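Local coordinates for protein putative methyltransferase from antibiotic biosynthesis pathway (Anabaena variabilis ATCC 29413, PDB 3EGE) that probably transfers methyl groups from S-adenosylmethionine to an acceptor that has not been identified, at residues 28-33 with 123-128; 84-89 with 111-116; 146-151 with 209-214. One frame throughout, in Å; residues are numbered along the deposited sequence.

Interaction 1: 28-33 with 123-128; sequences NLLNLP and DGTIVL
The one flat group that matters between L29 and T125 is the L29 peptide carbonyl: T125 OG1 lies above its plane, about 35° out of it, and donates a hydrogen bond of 3.0 Å to L29 O. This joins the end of helix 20-30 to the residue leading into strand 126-131, in the parallel part of a Rossmann-like methyltransferase sheet. L29 O belongs to the last turn of the helix, where the residue four positions on, P33, has no N-H to offer, so a hydroxyl from T125, just before the strand, is a fitting donor. N31, with its positive phi, ends the helix just after L30, and asparagine tolerates that backbone shape well. T125 sets its hydroxyl between its own backbone N and carbonyl carbon (chi1 76°), which aims OG1 at the helix end.

Beyond this hydrogen bond the contact is entirely aliphatic. V127 points at the helix with both branches. Its CG1 stands anti to the backbone N and meets L29 CD1 at 3.6 Å, while its CG2 lies against both L29 CB, also at 3.6 Å, and the L30 side chain. A beta-branched valine suits a strand and offers two methyls, enough to meet two successive leucines. I126 and L128 point the opposite way, toward helix 110-120, as alternation along a strand requires. L29 continues onto F254 and Y256 of the neighbouring strand 252-258, and L30 reaches I99 of strand 97-101, so the helix end straddles several strands. L30 approaches from the side: its CB does not aim at strand 126-131, but the end of its side chain swings closer and brings CD2 to 3.7 Å from V127 CG2.

Interaction 2: 84-89 with 111-116; sequences YAENLA and EKSFQE
E86 and S113 bring the two backbones closest, with 4.3 Å between E86 CA and S113 CA. Residues 84-87 form a type I beta turn, closed by N87 N to Y84 O, and it lies against one side of helix 111-116. The small side chains of A85 and S113 suit this close approach: A85 CB rests 3.3 Å from S113 OG, and that hydroxyl is bonded to H109 O in the preceding turn. Water 1 bridges A85 O and S113 O.

Two long side chains reach from the helix to the loop backbone, K112 to the turn and E116 just past it. K112, bent at chi2 and chi4, sends NZ to E86 O at 2.9 Å, nearly along the C=O axis (177°). E116 folds back at chi2 (-66°) and takes L88 N on the anti lone pair of OE2 at 2.8 Å, N-H...O angle 155°; its OE1 pairs with R119. L88 slides past E116 in the opposite direction and also touches I41. Helix 110-120 is the connecting helix of a beta-alpha-beta crossover between strands 97-101 and 126-131, and pinning the 84-89 loop to it, near a possible glycine-rich cofactor motif, is consistent with the Rossmann-like fold of S-adenosylmethionine-dependent methyltransferases.

Interaction 3: 146-151 with 209-214; sequences PFLWED and SSFALA
D151 OD2 takes two hydrogen bonds: S210 OG donates to its anti lone pair at 2.6 Å, and water 3 donates to D151 OD2, also at 2.6 Å. The same water gives its other proton to S210 O, so serine hydroxyl, serine carbonyl and carboxylate close a small ring. Serine fits because its short side chain keeps hydroxyl and backbone carbonyl within the span of one aspartate oxygen and one water. The other oxygen, D151 OD1, makes a long, weak ion pair with R154.

Beside this polar link the contact turns aromatic. F147 places CG between its backbone N and carbonyl carbon (chi1 54°), which carries the ring across to the second helix. There its edge meets the face of F211 in a T-shaped stack, ring centres 5.1 Å apart and planes at 80°. A214 CB sits over one face of the F147 ring, 3.7 Å from its centroid, as a CH-pi contact; alanine's short side chain lets the backbone at A214 come close to the ring as well. L148 CD2 packs 3.4 Å from S210 CB and leans obliquely on F211.

The axes of helix 146-151 and the weakly bonded helix 209-213 cross at 109°, close to perpendicular. F145 adds another edge-to-face contact to F211, and V219 of helix 216-231 touches F147, F211 and A214, so three helices share this small core.

In the fold
From the N terminus, helix 20-30 leads into the parallel strands, and interaction 1 closes the long loop that ends at strand 126-131. Interaction 2 is nested inside that loop, tying the segment after strand 78-81 to helix 110-120; its own loop contains strand 97-101. The two touch where L128 CD1 packs on F114 CE1, so strand 126-131 has helix 20-30 on one face and helix 110-120 on the other. Interaction 3 follows in series, joining helices 146-153 and 209-213 and closing a loop that holds helix 158-169 and strand 172-181. Its centre is about 31 Å from that of interaction 1, on the opposite side of the chain's centre, and it touches neither other contact.

Interaction 1: 28-33 with 123-128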
# COMPACT_ATOMS: atom_id res chain seq x y z
N ASN A 28 0.30 -11.40 10.90
CA ASN A 28 1.41 -12.32 11.19
C ASN A 28 2.70 -11.57 11.56
O ASN A 28 3.37 -11.94 12.53
CB ASN A 28 1.60 -13.36 10.07
CG ASN A 28 0.39 -14.31 9.96
OD1 ASN A 28 -0.21 -14.72 10.96
ND2 ASN A 28 0.04 -14.68 8.73
N LEU A 29 3.01 -10.51 10.82
CA LEU A 29 4.18 -9.67 11.13
C LEU A 29 4.06 -8.90 12.48
O LEU A 29 5.07 -8.65 13.14
CB LEU A 29 4.47 -8.68 9.99
CG LEU A 29 5.02 -9.33 8.70
CD1 LEU A 29 5.16 -8.30 7.60
CD2 LEU A 29 6.36 -10.08 8.97
N LEU A 30 2.84 -8.53 12.85
CA LEU A 30 2.57 -7.81 14.10
C LEU A 30 2.74 -8.73 15.28
O LEU A 30 3.27 -8.31 16.32
CB LEU A 30 1.16 -7.21 14.12
CG LEU A 30 0.91 -5.94 13.30
CD1 LEU A 30 -0.59 -5.65 13.30
CD2 LEU A 30 1.70 -4.71 13.82
N ASN A 31 2.24 -9.96 15.14
CA ASN A 31 2.34 -10.98 16.16
C ASN A 31 1.94 -10.46 17.56
O ASN A 31 2.68 -10.58 18.54
CB ASN A 31 3.75 -11.58 16.13
CG ASN A 31 3.88 -12.76 17.07
OD1 ASN A 31 2.99 -13.61 17.14
ND2 ASN A 31 4.96 -12.79 17.84
N LEU A 32 0.77 -9.83 17.61
CA LEU A 32 0.23 -9.23 18.82
C LEU A 32 -0.94 -10.05 19.34
O LEU A 32 -1.66 -10.64 18.55
CB LEU A 32 -0.25 -7.81 18.54
CG LEU A 32 0.83 -6.74 18.39
CD1 LEU A 32 0.20 -5.44 17.87
CD2 LEU A 32 1.60 -6.48 19.71
N PRO A 33 -1.11 -10.11 20.67
CA PRO A 33 -2.31 -10.75 21.19
C PRO A 33 -3.55 -9.88 20.99
O PRO A 33 -3.44 -8.66 20.80
CB PRO A 33 -2.01 -10.90 22.69
CG PRO A 33 -1.09 -9.80 22.98
CD PRO A 33 -0.23 -9.66 21.77
N ASP A 123 6.48 -2.59 22.99
CA ASP A 123 7.32 -3.80 22.71
C ASP A 123 7.13 -4.45 21.36
O ASP A 123 7.91 -5.35 21.03
CB ASP A 123 7.04 -4.91 23.75
CG ASP A 123 7.30 -4.48 25.16
OD1 ASP A 123 8.14 -3.59 25.41
OD2 ASP A 123 6.63 -5.06 26.03
N GLY A 124 6.12 -4.05 20.60
CA GLY A 124 5.84 -4.69 19.32
C GLY A 124 6.69 -4.24 18.16
O GLY A 124 7.78 -3.66 18.33
N THR A 125 6.15 -4.48 16.97
CA THR A 125 6.85 -4.29 15.72
C THR A 125 6.18 -3.25 14.80
O THR A 125 4.97 -2.99 14.89
CB THR A 125 7.04 -5.66 14.98
OG1 THR A 125 5.81 -6.06 14.38
CG2 THR A 125 7.53 -6.78 15.95
N ILE A 126 7.04 -2.66 13.97
CA ILE A 126 6.67 -1.71 12.94
C ILE A 126 6.58 -2.58 11.67
O ILE A 126 7.52 -3.31 11.36
CB ILE A 126 7.70 -0.56 12.82
CG1 ILE A 126 7.75 0.26 14.13
CG2 ILE A 126 7.34 0.34 11.66
CD1 ILE A 126 8.81 1.37 14.15
N VAL A 127 5.42 -2.57 11.01
CA VAL A 127 5.16 -3.33 9.79
C VAL A 127 4.78 -2.34 8.67
O VAL A 127 3.75 -1.70 8.73
CB VAL A 127 4.00 -4.36 10.00
CG1 VAL A 127 3.74 -5.19 8.69
CG2 VAL A 127 4.30 -5.28 11.19
N LEU A 128 5.64 -2.21 7.66
CA LEU A 128 5.41 -1.31 6.52
C LEU A 128 5.19 -2.13 5.25
O LEU A 128 6.02 -2.93 4.93
CB LEU A 128 6.63 -0.38 6.33
CG LEU A 128 7.13 0.41 7.56
CD1 LEU A 128 8.35 1.30 7.20
CD2 LEU A 128 6.03 1.24 8.19

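Interaction 2: 84-89 with 111-116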
# COMPACT_ATOMS: atom_id res chain seq x y z
N TYR A 84 -0.37 14.78 10.11
CA TYR A 84 0.70 14.29 9.27
C TYR A 84 1.59 13.30 10.03
O TYR A 84 1.74 13.39 11.24
CB TYR A 84 1.55 15.44 8.76
CG TYR A 84 0.81 16.46 7.91
CD1 TYR A 84 0.43 16.14 6.60
CD2 TYR A 84 0.55 17.75 8.39
CE1 TYR A 84 -0.23 17.07 5.79
CE2 TYR A 84 -0.12 18.71 7.59
CZ TYR A 84 -0.50 18.36 6.29
OH TYR A 84 -1.14 19.29 5.50
N ALA A 85 2.19 12.40 9.28
CA ALA A 85 3.09 11.36 9.82
C ALA A 85 4.28 11.89 10.63
O ALA A 85 4.70 11.23 11.60
CB ALA A 85 3.57 10.45 8.71
N GLU A 86 4.77 13.07 10.26
CA GLU A 86 5.93 13.71 10.92
C GLU A 86 5.68 14.35 12.29
O GLU A 86 6.64 14.79 12.96
CB GLU A 86 6.62 14.74 9.99
CG GLU A 86 5.84 16.03 9.61
CD GLU A 86 4.95 15.92 8.35
OE1 GLU A 86 4.78 14.79 7.81
OE2 GLU A 86 4.42 16.99 7.91
N ASN A 87 4.41 14.46 12.67
CA ASN A 87 4.01 15.05 13.93
C ASN A 87 2.69 14.42 14.41
O ASN A 87 1.59 14.94 14.17
CB ASN A 87 3.89 16.56 13.78
CG ASN A 87 3.52 17.26 15.08
OD1 ASN A 87 3.90 16.83 16.19
ND2 ASN A 87 2.78 18.36 14.96
N LEU A 88 2.84 13.27 15.07
CA LEU A 88 1.73 12.51 15.60
C LEU A 88 1.32 13.10 16.95
O LEU A 88 2.18 13.38 17.78
CB LEU A 88 2.09 11.04 15.74
CG LEU A 88 2.58 10.31 14.46
CD1 LEU A 88 3.10 8.88 14.81
CD2 LEU A 88 1.52 10.25 13.37
N ALA A 89 0.01 13.29 17.17
CA ALA A 89 -0.55 13.78 18.45
C ALA A 89 -0.59 12.68 19.54
O ALA A 89 -0.87 12.98 20.69
CB ALA A 89 -1.92 14.34 18.24
N GLU A 111 12.16 10.36 7.53
CA GLU A 111 13.01 10.09 8.69
C GLU A 111 12.30 10.44 10.00
O GLU A 111 12.19 9.60 10.88
CB GLU A 111 14.35 10.80 8.52
CG GLU A 111 15.36 10.51 9.64
CD GLU A 111 16.79 10.27 9.16
OE1 GLU A 111 17.15 10.70 8.04
OE2 GLU A 111 17.57 9.63 9.92
N LYS A 112 11.80 11.67 10.08
CA LYS A 112 11.03 12.12 11.25
C LYS A 112 9.77 11.24 11.47
O LYS A 112 9.41 10.97 12.63
CB LYS A 112 10.68 13.62 11.10
CG LYS A 112 9.90 14.24 12.27
CD LYS A 112 10.73 14.37 13.56
CE LYS A 112 9.83 14.59 14.78
NZ LYS A 112 8.84 15.69 14.58
N SER A 113 9.10 10.82 10.39
CA SER A 113 7.94 9.90 10.49
C SER A 113 8.34 8.56 11.12
O SER A 113 7.61 8.00 11.97
CB SER A 113 7.27 9.68 9.14
OG SER A 113 6.81 10.92 8.62
N PHE A 114 9.51 8.06 10.73
CA PHE A 114 10.07 6.85 11.32
C PHE A 114 10.38 7.02 12.81
O PHE A 114 9.99 6.18 13.61
CB PHE A 114 11.28 6.35 10.55
CG PHE A 114 10.98 5.73 9.21
CD1 PHE A 114 9.69 5.27 8.83
CD2 PHE A 114 12.04 5.44 8.37
CE1 PHE A 114 9.48 4.64 7.61
CE2 PHE A 114 11.85 4.79 7.16
CZ PHE A 114 10.58 4.38 6.78
N GLN A 115 11.04 8.14 13.15
CA GLN A 115 11.34 8.53 14.54
C GLN A 115 10.07 8.60 15.38
O GLN A 115 10.07 8.14 16.53
CB GLN A 115 12.06 9.87 14.60
CG GLN A 115 13.45 9.85 13.99
CD GLN A 115 14.02 11.22 13.72
OE1 GLN A 115 13.54 12.23 14.22
NE2 GLN A 115 15.08 11.25 12.92
N GLU A 116 9.01 9.17 14.79
CA GLU A 116 7.67 9.23 15.41
C GLU A 116 7.06 7.85 15.69
O GLU A 116 6.42 7.67 16.73
CB GLU A 116 6.68 10.07 14.55
CG GLU A 116 6.81 11.58 14.62
CD GLU A 116 6.45 12.13 15.98
OE1 GLU A 116 7.33 12.18 16.88
OE2 GLU A 116 5.29 12.53 16.16
O HOH W 1 4.89 8.48 11.86
O HOH W 2 4.82 14.68 17.60

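Interaction 3: 146-151 with 209-214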
# COMPACT_ATOMS: atom_id res chain seq x y z
N PRO A 146 2.53 4.50 -18.74
CA PRO A 146 3.92 4.76 -18.22
C PRO A 146 4.00 5.58 -16.94
O PRO A 146 4.94 5.42 -16.15
CB PRO A 146 4.61 5.47 -19.40
CG PRO A 146 3.49 6.06 -20.19
CD PRO A 146 2.35 5.08 -20.09
N PHE A 147 3.02 6.48 -16.77
CA PHE A 147 2.91 7.31 -15.58
C PHE A 147 2.90 6.53 -14.26
O PHE A 147 3.44 7.01 -13.26
CB PHE A 147 1.72 8.26 -15.66
CG PHE A 147 0.42 7.59 -15.96
CD1 PHE A 147 -0.35 7.02 -14.94
CD2 PHE A 147 -0.05 7.52 -17.29
CE1 PHE A 147 -1.56 6.37 -15.22
CE2 PHE A 147 -1.26 6.89 -17.58
CZ PHE A 147 -2.01 6.32 -16.55
N LEU A 148 2.30 5.34 -14.26
CA LEU A 148 2.30 4.47 -13.05
C LEU A 148 3.70 4.05 -12.65
O LEU A 148 4.02 4.05 -11.49
CB LEU A 148 1.46 3.21 -13.26
CG LEU A 148 -0.03 3.36 -13.55
CD1 LEU A 148 -0.62 1.98 -13.80
CD2 LEU A 148 -0.80 4.07 -12.42
N TRP A 149 4.54 3.74 -13.63
CA TRP A 149 5.91 3.33 -13.43
C TRP A 149 6.79 4.50 -12.97
O TRP A 149 7.59 4.37 -12.02
CB TRP A 149 6.44 2.75 -14.75
CG TRP A 149 7.78 2.11 -14.66
CD1 TRP A 149 8.07 0.88 -14.16
CD2 TRP A 149 9.02 2.66 -15.12
NE1 TRP A 149 9.41 0.63 -14.26
CE2 TRP A 149 10.03 1.70 -14.83
CE3 TRP A 149 9.38 3.87 -15.74
CZ2 TRP A 149 11.37 1.91 -15.14
CZ3 TRP A 149 10.71 4.08 -16.06
CH2 TRP A 149 11.70 3.11 -15.76
N GLU A 150 6.63 5.61 -13.67
CA GLU A 150 7.32 6.87 -13.40
C GLU A 150 7.02 7.39 -12.00
O GLU A 150 7.93 7.83 -11.30
CB GLU A 150 6.91 7.92 -14.43
CG GLU A 150 7.44 7.66 -15.84
CD GLU A 150 6.69 8.40 -16.95
OE1 GLU A 150 5.84 9.29 -16.69
OE2 GLU A 150 6.92 8.07 -18.11
N ASP A 151 5.76 7.31 -11.59
CA ASP A 151 5.37 7.73 -10.23
C ASP A 151 5.99 6.84 -9.18
O ASP A 151 6.43 7.33 -8.16
CB ASP A 151 3.85 7.76 -10.05
CG ASP A 151 3.16 8.85 -10.87
OD1 ASP A 151 3.84 9.79 -11.37
OD2 ASP A 151 1.91 8.77 -10.97
N SER A 209 -4.81 6.66 -7.65
CA SER A 209 -4.60 8.12 -7.68
C SER A 209 -3.71 8.61 -8.82
O SER A 209 -3.93 9.71 -9.32
CB SER A 209 -4.11 8.67 -6.31
OG SER A 209 -2.76 8.29 -6.03
N SER A 210 -2.75 7.79 -9.24
CA SER A 210 -1.89 8.12 -10.39
C SER A 210 -2.67 8.45 -11.66
O SER A 210 -2.23 9.33 -12.40
CB SER A 210 -0.86 7.02 -10.68
OG SER A 210 0.26 7.12 -9.80
N PHE A 211 -3.80 7.79 -11.90
CA PHE A 211 -4.64 8.07 -13.08
C PHE A 211 -5.19 9.51 -13.07
O PHE A 211 -5.03 10.25 -14.06
CB PHE A 211 -5.77 7.03 -13.27
CG PHE A 211 -5.31 5.71 -13.93
CD1 PHE A 211 -5.25 5.59 -15.32
CD2 PHE A 211 -4.96 4.60 -13.16
CE1 PHE A 211 -4.84 4.39 -15.94
CE2 PHE A 211 -4.53 3.39 -13.76
CZ PHE A 211 -4.48 3.28 -15.15
N ALA A 212 -5.82 9.91 -11.95
CA ALA A 212 -6.39 11.27 -11.81
C ALA A 212 -5.29 12.33 -11.91
O ALA A 212 -5.45 13.36 -12.59
CB ALA A 212 -7.16 11.42 -10.52
N LEU A 213 -4.15 12.04 -11.31
CA LEU A 213 -3.00 12.94 -11.36
C LEU A 213 -2.25 12.95 -12.69
O LEU A 213 -1.46 13.86 -12.89
CB LEU A 213 -1.99 12.60 -10.23
CG LEU A 213 -2.59 12.76 -8.82
CD1 LEU A 213 -1.65 12.15 -7.76
CD2 LEU A 213 -2.94 14.24 -8.53
N ALA A 214 -2.48 11.96 -13.57
CA ALA A 214 -1.74 11.87 -14.84
C ALA A 214 -2.34 12.81 -15.88
O ALA A 214 -3.46 13.28 -15.69
CB ALA A 214 -1.70 10.43 -15.35
O HOH W 3 0.34 10.26 -12.37